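Local coordinates for protein glucose-6-phosphate isomerase (Plasmodium falciparum, PDB 3QKI) that probably catalyses the reversible isomerisation of alpha-D-glucose 6-phosphate to beta-D-fructose 6-phosphate, an early step of glycolysis, at residues A[444-449]-A[531-536]; A[61-66]-A[526-531]; A[242-247]-A[324-329]; A[152-157]-A[216-221]. All blocks are in the same frame, centred on the assembly; numbering follows the deposited sequence.

Interaction 1 of 4, residues A[444-449]-A[531-536]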
loop_
_atom_site.group_PDB
_atom_site.type_symbol
_atom_site.label_atom_id
_atom_site.label_comp_id
_atom_site.label_asym_id
_atom_site.label_seq_id
_atom_site.Cartn_x
_atom_site.Cartn_y
_atom_site.Cartn_z
ATOM N N GLU A 444 -8.739 -2.906 11.488
ATOM C CA GLU A 444 -9.336 -1.660 11.948
ATOM C C GLU A 444 -10.117 -1.138 10.735
ATOM O O GLU A 444 -9.519 -0.795 9.712
ATOM C CB GLU A 444 -8.259 -0.681 12.447
ATOM C CG GLU A 444 -7.614 -1.161 13.734
ATOM C CD GLU A 444 -6.439 -0.379 14.299
ATOM O OE1 GLU A 444 -6.313 0.829 13.998
ATOM O OE2 GLU A 444 -5.671 -0.969 15.094
ATOM N N LEU A 445 -11.451 -1.229 10.819
ATOM C CA LEU A 445 -12.391 -0.827 9.769
ATOM C C LEU A 445 -12.932 0.553 10.080
ATOM O O LEU A 445 -13.307 0.830 11.233
ATOM C CB LEU A 445 -13.543 -1.834 9.610
ATOM C CG LEU A 445 -13.195 -3.349 9.483
ATOM C CD1 LEU A 445 -14.433 -4.169 9.225
ATOM C CD2 LEU A 445 -12.253 -3.613 8.365
ATOM N N ILE A 446 -12.887 1.447 9.066
ATOM C CA ILE A 446 -13.318 2.843 9.182
ATOM C C ILE A 446 -14.393 3.071 8.134
ATOM O O ILE A 446 -14.191 2.737 6.963
ATOM C CB ILE A 446 -12.114 3.829 9.060
ATOM C CG1 ILE A 446 -11.080 3.537 10.165
ATOM C CG2 ILE A 446 -12.596 5.289 9.142
ATOM C CD1 ILE A 446 -9.647 3.897 9.840
ATOM N N GLY A 447 -15.561 3.532 8.578
ATOM C CA GLY A 447 -16.691 3.745 7.688
ATOM C C GLY A 447 -17.433 5.014 8.020
ATOM O O GLY A 447 -17.280 5.550 9.130
ATOM N N PHE A 448 -18.232 5.505 7.045
ATOM C CA PHE A 448 -19.022 6.728 7.164
ATOM C C PHE A 448 -20.469 6.479 6.810
ATOM O O PHE A 448 -20.768 5.572 6.025
ATOM C CB PHE A 448 -18.428 7.840 6.290
ATOM C CG PHE A 448 -16.985 8.114 6.637
ATOM C CD1 PHE A 448 -15.956 7.399 6.025
ATOM C CD2 PHE A 448 -16.653 9.032 7.626
ATOM C CE1 PHE A 448 -14.625 7.598 6.409
ATOM C CE2 PHE A 448 -15.318 9.219 8.008
ATOM C CZ PHE A 448 -14.316 8.511 7.385
ATOM N N LYS A 449 -21.374 7.293 7.379
ATOM C CA LYS A 449 -22.809 7.191 7.096
ATOM C C LYS A 449 -23.149 7.779 5.744
ATOM O O LYS A 449 -24.110 7.337 5.108
ATOM C CB LYS A 449 -23.613 7.912 8.186
ATOM C CG LYS A 449 -23.717 7.113 9.488
ATOM C CD LYS A 449 -24.437 7.928 10.586
ATOM C CE LYS A 449 -25.872 8.266 10.182
ATOM N NZ LYS A 449 -26.709 8.634 11.350
ATOM N N SER A 531 -5.907 12.903 14.711
ATOM C CA SER A 531 -5.510 13.001 16.112
ATOM C C SER A 531 -5.729 11.679 16.844
ATOM O O SER A 531 -4.926 11.329 17.689
ATOM C CB SER A 531 -6.207 14.165 16.807
ATOM O OG SER A 531 -5.991 14.104 18.211
ATOM N N LEU A 532 -6.786 10.940 16.498
ATOM C CA LEU A 532 -7.092 9.651 17.096
ATOM C C LEU A 532 -5.885 8.706 16.941
ATOM O O LEU A 532 -5.478 8.087 17.917
ATOM C CB LEU A 532 -8.369 9.048 16.451
ATOM C CG LEU A 532 -8.727 7.602 16.827
ATOM C CD1 LEU A 532 -8.921 7.462 18.310
ATOM C CD2 LEU A 532 -9.965 7.119 16.064
ATOM N N TYR A 533 -5.305 8.621 15.733
ATOM C CA TYR A 533 -4.153 7.762 15.463
ATOM C C TYR A 533 -2.850 8.324 16.035
ATOM O O TYR A 533 -2.057 7.549 16.592
ATOM C CB TYR A 533 -4.048 7.394 13.962
ATOM C CG TYR A 533 -4.951 6.231 13.625
ATOM C CD1 TYR A 533 -6.322 6.416 13.437
ATOM C CD2 TYR A 533 -4.461 4.925 13.611
ATOM C CE1 TYR A 533 -7.180 5.333 13.221
ATOM C CE2 TYR A 533 -5.312 3.835 13.391
ATOM C CZ TYR A 533 -6.666 4.046 13.181
ATOM O OH TYR A 533 -7.511 2.978 12.955
ATOM N N GLU A 534 -2.650 9.660 15.969
ATOM C CA GLU A 534 -1.440 10.267 16.575
ATOM C C GLU A 534 -1.474 10.005 18.102
ATOM O O GLU A 534 -0.474 9.575 18.676
ATOM C CB GLU A 534 -1.369 11.789 16.314
ATOM C CG GLU A 534 -1.053 12.192 14.876
ATOM C CD GLU A 534 -0.881 13.689 14.667
ATOM O OE1 GLU A 534 -1.230 14.471 15.584
ATOM O OE2 GLU A 534 -0.356 14.085 13.601
ATOM N N SER A 535 -2.654 10.169 18.721
ATOM C CA SER A 535 -2.848 9.911 20.154
ATOM C C SER A 535 -2.637 8.427 20.470
ATOM O O SER A 535 -1.927 8.113 21.420
ATOM C CB SER A 535 -4.231 10.360 20.602
ATOM O OG SER A 535 -4.444 11.732 20.336
ATOM N N ARG A 536 -3.219 7.516 19.657
ATOM C CA ARG A 536 -3.074 6.073 19.839
ATOM C C ARG A 536 -1.614 5.662 19.827
ATOM O O ARG A 536 -1.210 4.894 20.692
ATOM C CB ARG A 536 -3.887 5.302 18.758
ATOM C CG ARG A 536 -3.778 3.776 18.811
ATOM C CD ARG A 536 -2.763 3.292 17.792
ATOM N NE ARG A 536 -2.763 1.837 17.594
ATOM C CZ ARG A 536 -3.572 1.195 16.754
ATOM N NH1 ARG A 536 -4.488 1.860 16.064
ATOM N NH2 ARG A 536 -3.478 -0.117 16.610
#

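Interaction 2 of 4, residues A[61-66]-A[526-531]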
loop_
_atom_site.group_PDB
_atom_site.type_symbol
_atom_site.label_atom_id
_atom_site.label_comp_id
_atom_site.label_asym_id
_atom_site.label_seq_id
_atom_site.Cartn_x
_atom_site.Cartn_y
_atom_site.Cartn_z
ATOM N N PHE A 61 -17.872 9.495 20.687
ATOM C CA PHE A 61 -17.216 10.789 20.865
ATOM C C PHE A 61 -17.547 11.640 19.692
ATOM O O PHE A 61 -17.150 11.322 18.563
ATOM C CB PHE A 61 -15.691 10.738 21.113
ATOM C CG PHE A 61 -15.078 12.105 21.359
ATOM C CD1 PHE A 61 -14.104 12.610 20.513
ATOM C CD2 PHE A 61 -15.524 12.912 22.404
ATOM C CE1 PHE A 61 -13.552 13.875 20.732
ATOM C CE2 PHE A 61 -14.976 14.179 22.614
ATOM C CZ PHE A 61 -14.005 14.661 21.766
ATOM N N LYS A 62 -18.299 12.720 19.948
ATOM C CA LYS A 62 -18.772 13.662 18.936
ATOM C C LYS A 62 -19.619 12.928 17.866
ATOM O O LYS A 62 -20.639 12.310 18.190
ATOM C CB LYS A 62 -17.606 14.489 18.302
ATOM C CG LYS A 62 -16.743 15.268 19.300
ATOM C CD LYS A 62 -17.270 16.661 19.586
ATOM C CE LYS A 62 -16.380 17.367 20.576
ATOM N NZ LYS A 62 -17.012 18.622 21.073
ATOM N N ASN A 63 -19.134 12.974 16.622
ATOM C CA ASN A 63 -19.784 12.424 15.442
ATOM C C ASN A 63 -19.326 10.998 15.060
ATOM O O ASN A 63 -19.344 10.637 13.874
ATOM C CB ASN A 63 -19.655 13.428 14.280
ATOM C CG ASN A 63 -18.368 14.222 14.248
ATOM O OD1 ASN A 63 -17.422 13.871 13.546
ATOM N ND2 ASN A 63 -18.314 15.323 14.985
ATOM N N PHE A 64 -18.929 10.171 16.064
ATOM C CA PHE A 64 -18.477 8.807 15.792
ATOM C C PHE A 64 -18.610 7.803 16.902
ATOM O O PHE A 64 -18.577 8.164 18.086
ATOM C CB PHE A 64 -17.060 8.785 15.191
ATOM C CG PHE A 64 -15.881 8.771 16.140
ATOM C CD1 PHE A 64 -15.266 9.955 16.526
ATOM C CD2 PHE A 64 -15.314 7.574 16.551
ATOM C CE1 PHE A 64 -14.158 9.943 17.370
ATOM C CE2 PHE A 64 -14.199 7.562 17.395
ATOM C CZ PHE A 64 -13.622 8.743 17.786
ATOM N N TYR A 65 -18.694 6.527 16.509
ATOM C CA TYR A 65 -18.717 5.367 17.385
ATOM C C TYR A 65 -17.439 4.535 17.173
ATOM O O TYR A 65 -16.988 4.344 16.036
ATOM C CB TYR A 65 -19.927 4.457 17.055
ATOM C CG TYR A 65 -21.289 4.896 17.564
ATOM C CD1 TYR A 65 -22.190 3.971 18.082
ATOM C CD2 TYR A 65 -21.727 6.211 17.411
ATOM C CE1 TYR A 65 -23.466 4.356 18.500
ATOM C CE2 TYR A 65 -22.981 6.617 17.874
ATOM C CZ TYR A 65 -23.848 5.686 18.417
ATOM O OH TYR A 65 -25.105 6.076 18.822
ATOM N N MET A 66 -16.857 4.049 18.262
ATOM C CA MET A 66 -15.767 3.092 18.183
ATOM C C MET A 66 -16.316 1.823 18.820
ATOM O O MET A 66 -16.788 1.851 19.963
ATOM C CB MET A 66 -14.489 3.527 18.906
ATOM C CG MET A 66 -13.398 2.484 18.766
ATOM S SD MET A 66 -11.801 2.890 19.471
ATOM C CE MET A 66 -12.253 2.843 21.301
ATOM N N CYS A 526 -12.022 14.718 9.725
ATOM C CA CYS A 526 -10.714 14.256 9.241
ATOM C C CYS A 526 -9.636 14.586 10.295
ATOM O O CYS A 526 -8.691 13.816 10.474
ATOM C CB CYS A 526 -10.381 14.857 7.879
ATOM S SG CYS A 526 -9.065 13.984 6.989
ATOM N N GLY A 527 -9.826 15.698 11.007
ATOM C CA GLY A 527 -8.972 16.126 12.112
ATOM C C GLY A 527 -9.118 15.170 13.289
ATOM O O GLY A 527 -8.109 14.735 13.866
ATOM N N LEU A 528 -10.382 14.781 13.623
ATOM C CA LEU A 528 -10.639 13.797 14.684
ATOM C C LEU A 528 -9.892 12.478 14.369
ATOM O O LEU A 528 -9.272 11.915 15.266
ATOM C CB LEU A 528 -12.138 13.471 14.797
ATOM C CG LEU A 528 -13.087 14.504 15.357
ATOM C CD1 LEU A 528 -14.499 13.962 15.307
ATOM C CD2 LEU A 528 -12.716 14.903 16.809
ATOM N N LEU A 529 -9.967 12.006 13.100
ATOM C CA LEU A 529 -9.322 10.767 12.639
ATOM C C LEU A 529 -7.780 10.842 12.752
ATOM O O LEU A 529 -7.170 9.904 13.246
ATOM C CB LEU A 529 -9.784 10.388 11.212
ATOM C CG LEU A 529 -9.223 9.095 10.598
ATOM C CD1 LEU A 529 -9.648 7.860 11.387
ATOM C CD2 LEU A 529 -9.661 8.954 9.134
ATOM N N LEU A 530 -7.171 11.942 12.307
ATOM C CA LEU A 530 -5.724 12.118 12.405
ATOM C C LEU A 530 -5.264 12.092 13.855
ATOM O O LEU A 530 -4.350 11.335 14.193
ATOM C CB LEU A 530 -5.242 13.434 11.748
ATOM C CG LEU A 530 -3.761 13.762 11.996
ATOM C CD1 LEU A 530 -2.850 12.839 11.219
ATOM C CD2 LEU A 530 -3.472 15.202 11.804
ATOM N N SER A 531 -5.907 12.903 14.711
ATOM C CA SER A 531 -5.510 13.001 16.112
ATOM C C SER A 531 -5.729 11.679 16.844
ATOM O O SER A 531 -4.926 11.329 17.689
ATOM C CB SER A 531 -6.207 14.165 16.807
ATOM O OG SER A 531 -5.991 14.104 18.211
#

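Interaction 3 of 4, residues A[242-247]-A[324-329]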
loop_
_atom_site.group_PDB
_atom_site.type_symbol
_atom_site.label_atom_id
_atom_site.label_comp_id
_atom_site.label_asym_id
_atom_site.label_seq_id
_atom_site.Cartn_x
_atom_site.Cartn_y
_atom_site.Cartn_z
ATOM N N ASP A 242 2.016 28.243 -14.651
ATOM C CA ASP A 242 0.851 28.055 -13.769
ATOM C C ASP A 242 1.204 27.401 -12.433
ATOM O O ASP A 242 0.318 27.187 -11.604
ATOM C CB ASP A 242 -0.148 27.090 -14.454
ATOM C CG ASP A 242 -0.704 27.514 -15.782
ATOM O OD1 ASP A 242 -1.003 28.715 -15.943
ATOM O OD2 ASP A 242 -0.923 26.627 -16.643
ATOM N N THR A 243 2.461 27.023 -12.257
ATOM C CA THR A 243 2.930 26.184 -11.158
ATOM C C THR A 243 3.644 26.853 -9.981
ATOM O O THR A 243 4.674 27.500 -10.161
ATOM C CB THR A 243 3.780 25.055 -11.771
ATOM O OG1 THR A 243 3.044 24.460 -12.850
ATOM C CG2 THR A 243 4.195 23.987 -10.746
ATOM N N LEU A 244 3.136 26.593 -8.774
ATOM C CA LEU A 244 3.747 26.991 -7.510
ATOM C C LEU A 244 4.493 25.748 -6.978
ATOM O O LEU A 244 3.950 24.650 -7.001
ATOM C CB LEU A 244 2.696 27.463 -6.497
ATOM C CG LEU A 244 3.263 27.995 -5.163
ATOM C CD1 LEU A 244 3.985 29.317 -5.345
ATOM C CD2 LEU A 244 2.195 28.105 -4.119
ATOM N N VAL A 245 5.748 25.913 -6.558
ATOM C CA VAL A 245 6.555 24.834 -6.035
ATOM C C VAL A 245 6.799 25.059 -4.536
ATOM O O VAL A 245 7.299 26.118 -4.144
ATOM C CB VAL A 245 7.863 24.713 -6.843
ATOM C CG1 VAL A 245 8.761 23.620 -6.295
ATOM C CG2 VAL A 245 7.570 24.476 -8.328
ATOM N N ILE A 246 6.433 24.075 -3.711
ATOM C CA ILE A 246 6.634 24.126 -2.252
ATOM C C ILE A 246 7.702 23.108 -1.870
ATOM O O ILE A 246 7.490 21.915 -2.076
ATOM C CB ILE A 246 5.328 23.932 -1.443
ATOM C CG1 ILE A 246 4.221 24.894 -1.926
ATOM C CG2 ILE A 246 5.583 24.047 0.090
ATOM C CD1 ILE A 246 2.845 24.705 -1.240
ATOM N N ILE A 247 8.849 23.580 -1.320
ATOM C CA ILE A 247 9.951 22.721 -0.903
ATOM C C ILE A 247 9.889 22.570 0.624
ATOM O O ILE A 247 10.011 23.558 1.359
ATOM C CB ILE A 247 11.315 23.244 -1.419
ATOM C CG1 ILE A 247 11.255 23.511 -2.951
ATOM C CG2 ILE A 247 12.422 22.238 -1.099
ATOM C CD1 ILE A 247 12.246 24.597 -3.422
ATOM N N LEU A 324 -2.362 22.590 2.067
ATOM C CA LEU A 324 -3.799 22.272 2.189
ATOM C C LEU A 324 -4.701 23.515 2.252
ATOM O O LEU A 324 -5.836 23.455 1.780
ATOM C CB LEU A 324 -4.075 21.305 3.362
ATOM C CG LEU A 324 -3.419 19.898 3.269
ATOM C CD1 LEU A 324 -3.369 19.208 4.666
ATOM C CD2 LEU A 324 -4.098 19.024 2.199
ATOM N N SER A 325 -4.206 24.632 2.834
ATOM C CA SER A 325 -4.944 25.896 2.853
ATOM C C SER A 325 -4.927 26.506 1.436
ATOM O O SER A 325 -5.887 27.136 1.060
ATOM C CB SER A 325 -4.320 26.882 3.838
ATOM O OG SER A 325 -4.479 26.439 5.173
ATOM N N ILE A 326 -3.883 26.280 0.644
ATOM C CA ILE A 326 -3.872 26.749 -0.757
ATOM C C ILE A 326 -4.952 25.960 -1.531
ATOM O O ILE A 326 -5.801 26.553 -2.196
ATOM C CB ILE A 326 -2.477 26.643 -1.423
ATOM C CG1 ILE A 326 -1.499 27.696 -0.829
ATOM C CG2 ILE A 326 -2.582 26.780 -2.979
ATOM C CD1 ILE A 326 -0.021 27.419 -1.082
ATOM N N ALA A 327 -4.946 24.628 -1.388
ATOM C CA ALA A 327 -5.894 23.755 -2.089
ATOM C C ALA A 327 -7.339 23.963 -1.676
ATOM O O ALA A 327 -8.231 23.952 -2.536
ATOM C CB ALA A 327 -5.498 22.292 -1.883
ATOM N N PHE A 328 -7.593 24.136 -0.357
ATOM C CA PHE A 328 -8.957 24.151 0.150
ATOM C C PHE A 328 -9.446 25.425 0.841
ATOM O O PHE A 328 -10.639 25.518 1.133
ATOM C CB PHE A 328 -9.159 22.971 1.106
ATOM C CG PHE A 328 -8.736 21.626 0.564
ATOM C CD1 PHE A 328 -9.107 21.224 -0.719
ATOM C CD2 PHE A 328 -8.005 20.743 1.349
ATOM C CE1 PHE A 328 -8.732 19.977 -1.208
ATOM C CE2 PHE A 328 -7.661 19.476 0.870
ATOM C CZ PHE A 328 -8.034 19.097 -0.399
ATOM N N GLY A 329 -8.532 26.340 1.133
ATOM C CA GLY A 329 -8.843 27.568 1.869
ATOM C C GLY A 329 -8.548 27.372 3.348
ATOM O O GLY A 329 -8.774 26.285 3.895
#

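Interaction 4 of 4, residues A[152-157]-A[216-221]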
loop_
_atom_site.group_PDB
_atom_site.type_symbol
_atom_site.label_atom_id
_atom_site.label_comp_id
_atom_site.label_asym_id
_atom_site.label_seq_id
_atom_site.Cartn_x
_atom_site.Cartn_y
_atom_site.Cartn_z
ATOM N N ASP A 152 -4.510 35.055 -0.450
ATOM C CA ASP A 152 -3.953 35.839 -1.551
ATOM C C ASP A 152 -3.749 35.039 -2.822
ATOM O O ASP A 152 -3.994 35.557 -3.908
ATOM C CB ASP A 152 -2.679 36.567 -1.128
ATOM C CG ASP A 152 -2.857 37.780 -0.199
ATOM O OD1 ASP A 152 -4.016 38.114 0.142
ATOM O OD2 ASP A 152 -1.840 38.379 0.189
ATOM N N ILE A 153 -3.313 33.774 -2.701
ATOM C CA ILE A 153 -3.146 32.882 -3.861
ATOM C C ILE A 153 -4.522 32.574 -4.448
ATOM O O ILE A 153 -4.703 32.685 -5.660
ATOM C CB ILE A 153 -2.391 31.574 -3.475
ATOM C CG1 ILE A 153 -0.902 31.856 -3.170
ATOM C CG2 ILE A 153 -2.568 30.447 -4.505
ATOM C CD1 ILE A 153 0.064 32.030 -4.350
ATOM N N ARG A 154 -5.484 32.230 -3.580
ATOM C CA ARG A 154 -6.833 31.826 -3.969
ATOM C C ARG A 154 -7.701 32.949 -4.502
ATOM O O ARG A 154 -8.604 32.672 -5.300
ATOM C CB ARG A 154 -7.544 31.073 -2.827
ATOM C CG ARG A 154 -6.842 29.771 -2.450
ATOM C CD ARG A 154 -7.407 29.184 -1.167
ATOM N NE ARG A 154 -8.855 28.949 -1.258
ATOM C CZ ARG A 154 -9.413 27.923 -1.895
ATOM N NH1 ARG A 154 -8.655 27.011 -2.493
ATOM N NH2 ARG A 154 -10.730 27.797 -1.935
ATOM N N ASN A 155 -7.446 34.217 -4.070
ATOM C CA ASN A 155 -8.209 35.382 -4.533
ATOM C C ASN A 155 -7.512 36.065 -5.709
ATOM O O ASN A 155 -7.995 37.059 -6.220
ATOM C CB ASN A 155 -8.442 36.380 -3.384
ATOM C CG ASN A 155 -9.448 35.937 -2.341
ATOM O OD1 ASN A 155 -9.657 34.740 -2.099
ATOM N ND2 ASN A 155 -10.047 36.908 -1.653
ATOM N N GLY A 156 -6.354 35.547 -6.096
ATOM C CA GLY A 156 -5.565 36.128 -7.166
ATOM C C GLY A 156 -4.865 37.428 -6.803
ATOM O O GLY A 156 -4.485 38.170 -7.706
ATOM N N VAL A 157 -4.658 37.722 -5.500
ATOM C CA VAL A 157 -3.885 38.886 -5.059
ATOM C C VAL A 157 -2.413 38.590 -5.395
ATOM O O VAL A 157 -1.731 39.442 -5.966
ATOM C CB VAL A 157 -4.126 39.246 -3.564
ATOM C CG1 VAL A 157 -3.049 40.187 -3.023
ATOM C CG2 VAL A 157 -5.500 39.873 -3.375
ATOM N N ASN A 216 -9.861 27.804 -8.343
ATOM C CA ASN A 216 -9.470 27.168 -7.085
ATOM C C ASN A 216 -9.625 25.653 -6.995
ATOM O O ASN A 216 -9.906 25.101 -5.928
ATOM C CB ASN A 216 -9.961 27.949 -5.847
ATOM C CG ASN A 216 -9.500 29.388 -5.854
ATOM O OD1 ASN A 216 -8.424 29.726 -6.354
ATOM N ND2 ASN A 216 -10.298 30.266 -5.307
ATOM N N VAL A 217 -9.427 24.990 -8.148
ATOM C CA VAL A 217 -9.298 23.549 -8.260
ATOM C C VAL A 217 -7.816 23.423 -8.594
ATOM O O VAL A 217 -7.418 23.567 -9.759
ATOM C CB VAL A 217 -10.195 22.860 -9.316
ATOM C CG1 VAL A 217 -9.856 21.378 -9.430
ATOM C CG2 VAL A 217 -11.659 23.051 -8.985
ATOM N N PHE A 218 -7.000 23.239 -7.566
ATOM C CA PHE A 218 -5.546 23.143 -7.757
ATOM C C PHE A 218 -5.090 21.741 -8.109
ATOM O O PHE A 218 -5.540 20.761 -7.500
ATOM C CB PHE A 218 -4.812 23.647 -6.513
ATOM C CG PHE A 218 -4.970 25.132 -6.302
ATOM C CD1 PHE A 218 -4.031 26.029 -6.810
ATOM C CD2 PHE A 218 -6.046 25.640 -5.586
ATOM C CE1 PHE A 218 -4.173 27.406 -6.601
ATOM C CE2 PHE A 218 -6.199 27.013 -5.407
ATOM C CZ PHE A 218 -5.258 27.887 -5.905
ATOM N N ASN A 219 -4.188 21.640 -9.079
ATOM C CA ASN A 219 -3.651 20.346 -9.455
ATOM C C ASN A 219 -2.428 20.120 -8.549
ATOM O O ASN A 219 -1.333 20.578 -8.851
ATOM C CB ASN A 219 -3.311 20.335 -10.939
ATOM C CG ASN A 219 -2.783 19.029 -11.479
ATOM O OD1 ASN A 219 -2.628 18.018 -10.774
ATOM N ND2 ASN A 219 -2.474 19.034 -12.756
ATOM N N VAL A 220 -2.651 19.476 -7.395
ATOM C CA VAL A 220 -1.613 19.233 -6.398
ATOM C C VAL A 220 -0.898 17.923 -6.690
ATOM O O VAL A 220 -1.537 16.884 -6.833
ATOM C CB VAL A 220 -2.186 19.302 -4.961
ATOM C CG1 VAL A 220 -1.100 19.120 -3.910
ATOM C CG2 VAL A 220 -2.935 20.614 -4.742
ATOM N N ARG A 221 0.430 17.987 -6.795
ATOM C CA ARG A 221 1.295 16.823 -7.033
ATOM C C ARG A 221 2.313 16.702 -5.895
ATOM O O ARG A 221 2.750 17.718 -5.338
ATOM C CB ARG A 221 2.024 16.953 -8.394
ATOM C CG ARG A 221 1.079 17.231 -9.562
ATOM C CD ARG A 221 0.852 16.016 -10.416
ATOM N NE ARG A 221 -0.067 16.256 -11.540
ATOM C CZ ARG A 221 0.290 16.394 -12.812
ATOM N NH1 ARG A 221 1.570 16.368 -13.159
ATOM N NH2 ARG A 221 -0.633 16.534 -13.753
#

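Interaction 1 of 4, residues A[444-449]-A[531-536]
Glu444 OE1 is gripped by two donors from the helix. Tyr533 OH donates to Glu444 OE1 over 2.7 Å and uses the anti lone pair of that oxygen. Arg536 NH1 donates to the syn lone pair of Glu444 OE1 over 2.9 Å, and the bond is nearly straight at 166°. Arg536 NH2 donates to the syn lone pair of Glu444 OE2 over 2.8 Å, completing a salt bridge. The guanidinium therefore meets the carboxylate end-on, one nitrogen to each oxygen, with the two planes only 24° apart. The phenol adds a third bond at the ring edge. Together these bonds should hold the carboxylate against rotation, and the paired charges probably favour its ionised form. The Glu444 chain is extended beyond CG and reaches across from the strand. The Arg536 chain turns at its second torsion (-99°), which brings the guanidinium round to meet it. Ile446, on the same side of the strand as Glu444, brings CD1 to 3.9 Å from Tyr533 OH. All four residues are buried. Arg536 has further partners in Glu540 and Ser364. Strand 443-448 runs between strands 375-380 and 513-518 of a mixed sheet. Helix 523-543 lies over one face of that sheet, its segment 531-536 roughly antiparallel to segment 444-448, with helices 388-400 and 356-371 packed beside it.

Interaction 2 of 4, residues A[61-66]-A[526-531]
Leu528 of helix 523-543 points its side chain at the tight turn from Phe61 to Phe64. Its CB has no close neighbour in 61-66; the contact is made by the two methyl groups. CG stands anti to the carbonyl carbon, beside the backbone N (chi1 -71°), and from there the methyls part company. CD1 goes to the turn itself. It lies 4.3 Å from Lys62 CB, and in one of the two modelled conformers of Asn63, OD1 comes close to this methyl. CD1 also sits at the edge of the Phe64 ring, 4.3 Å from Phe64 CD1. CD2 takes the other branch and comes within 4.1 Å of Phe61 CE1, meeting that ring obliquely. The turn is the tip of a beta-hairpin. Strands 58-61 and 64-70 are joined by Lys62 and Asn63, whose backbone angles fit a type II' turn. Phe61 N donates to Phe64 O over 3.0 Å, and the return bond from Phe64 N to Phe61 O is weak. These bonds pair Phe61 with Phe64 across the turn, and Leu528 touches both rings. Lys62 folds back along Phe61, with Lys62 CG 3.6 Å above the plane of that ring and over its centre, while the amine leads away from the helix. In the same Asn63 conformer OD1 is hydrogen-bonded to Thr525 OG1, just before the helical segment. Phe61 also stacks on His346, and Phe64 meets Phe518 of the adjoining strand. Further along the hairpin, Tyr65 stacks on Tyr593 of the second subunit.

Interaction 3 of 4, residues A[242-247]-A[324-329]
Ile326 meets Leu244 and Ile246 without any flat group between them. The one ring in these segments, that of Phe328, belongs to the helix end: Ala327 CB lies 3.9 Å above its plane, over the centre of one face, and the ring also meets those of Tyr192 and Phe523. The contact joins a strand to a helix in an alpha/beta domain. Strand 243-248 is the central strand of a parallel five-stranded sheet, and helix 318-328 packs against one face of it. Leu244 and Ile246, two residues apart, both point to that face. Ile326 answers with its longer branch. With CG1 anti to the carbonyl carbon and the branch extended at its second torsion (162°), CD1 reaches the sheet. All three residues are buried, and the contact is purely apolar. Tyr149 and Ile153 of helix 135-154 also join this layer, touching Leu244 and Ile326 respectively. One turn on from Ile326 the helix ends, and Gly329 leaves helical geometry with a positive phi. Ile326 CD1 is the shared point of the contact. It sits 3.8 Å from Leu244 CD2, where the side chains cross at a slant, and 4.0 Å from Ile246 CD1, where two methyl groups meet tip to tip.

Interaction 4 of 4, residues A[152-157]-A[216-221]
A Schellman motif ends helix 135-154 at Gly156, and just before it Ile153 and Arg154 meet the loop that leads into strand 219-223. The two bonds of the motif, from Gly156 N and Val157 N back into the last turn, are weak. Arg154 O is held from outside as well: Asn216 ND2 donates to it over 2.9 Å at 150°. The donor is tilted 28° from the carbonyl plane. Asn216 OD1 also lies near, 3.1 Å from Arg154 O, but both are acceptors. Lys165 NZ bonds to each of them and probably eases that approach. The Arg154 chain bends at its third torsion (57°) and lays one face of the guanidinium over Asn216 CB, which is 3.7 Å from Arg154 NH1. That same nitrogen lies at the edge of the Phe218 ring, 3.8 Å from Phe218 CE2. The guanidinium also binds outside the segments, to Ile326 O and Tyr192 OH. Further round the Phe218 ring, Ile153 CG2 lies obliquely, 4.0 Å from Phe218 CZ. The contact joins a helix C-terminus to the entry of an outermost strand in a parallel alpha/beta sheet, as in the SIS domains of this family.

In the fold
The four contacts form two pairs. Interactions 1 and 2 have centres 6 Å apart, share Ser531 and join helix 523-543 to one mixed sheet; Ile446 CD1 touches Leu529 CD1 between them. Interactions 3 and 4, also 6 Å apart between centres, belong to the parallel sheet. Arg154 NH1 of interaction 4 reaches Ile326 O of interaction 3 over 2.9 Å, a probable hydrogen bond. The centres of the two pairs lie 27 to 30 Å apart. No sugar phosphate is bound to this chain in the model. Of the residues that bind fructose 6-phosphate, Gln394 is about 11 Å from Tyr533 and Ser177 about 9 Å from Ile246, side chain to side chain. Interactions 2 and 4 lie away from that site.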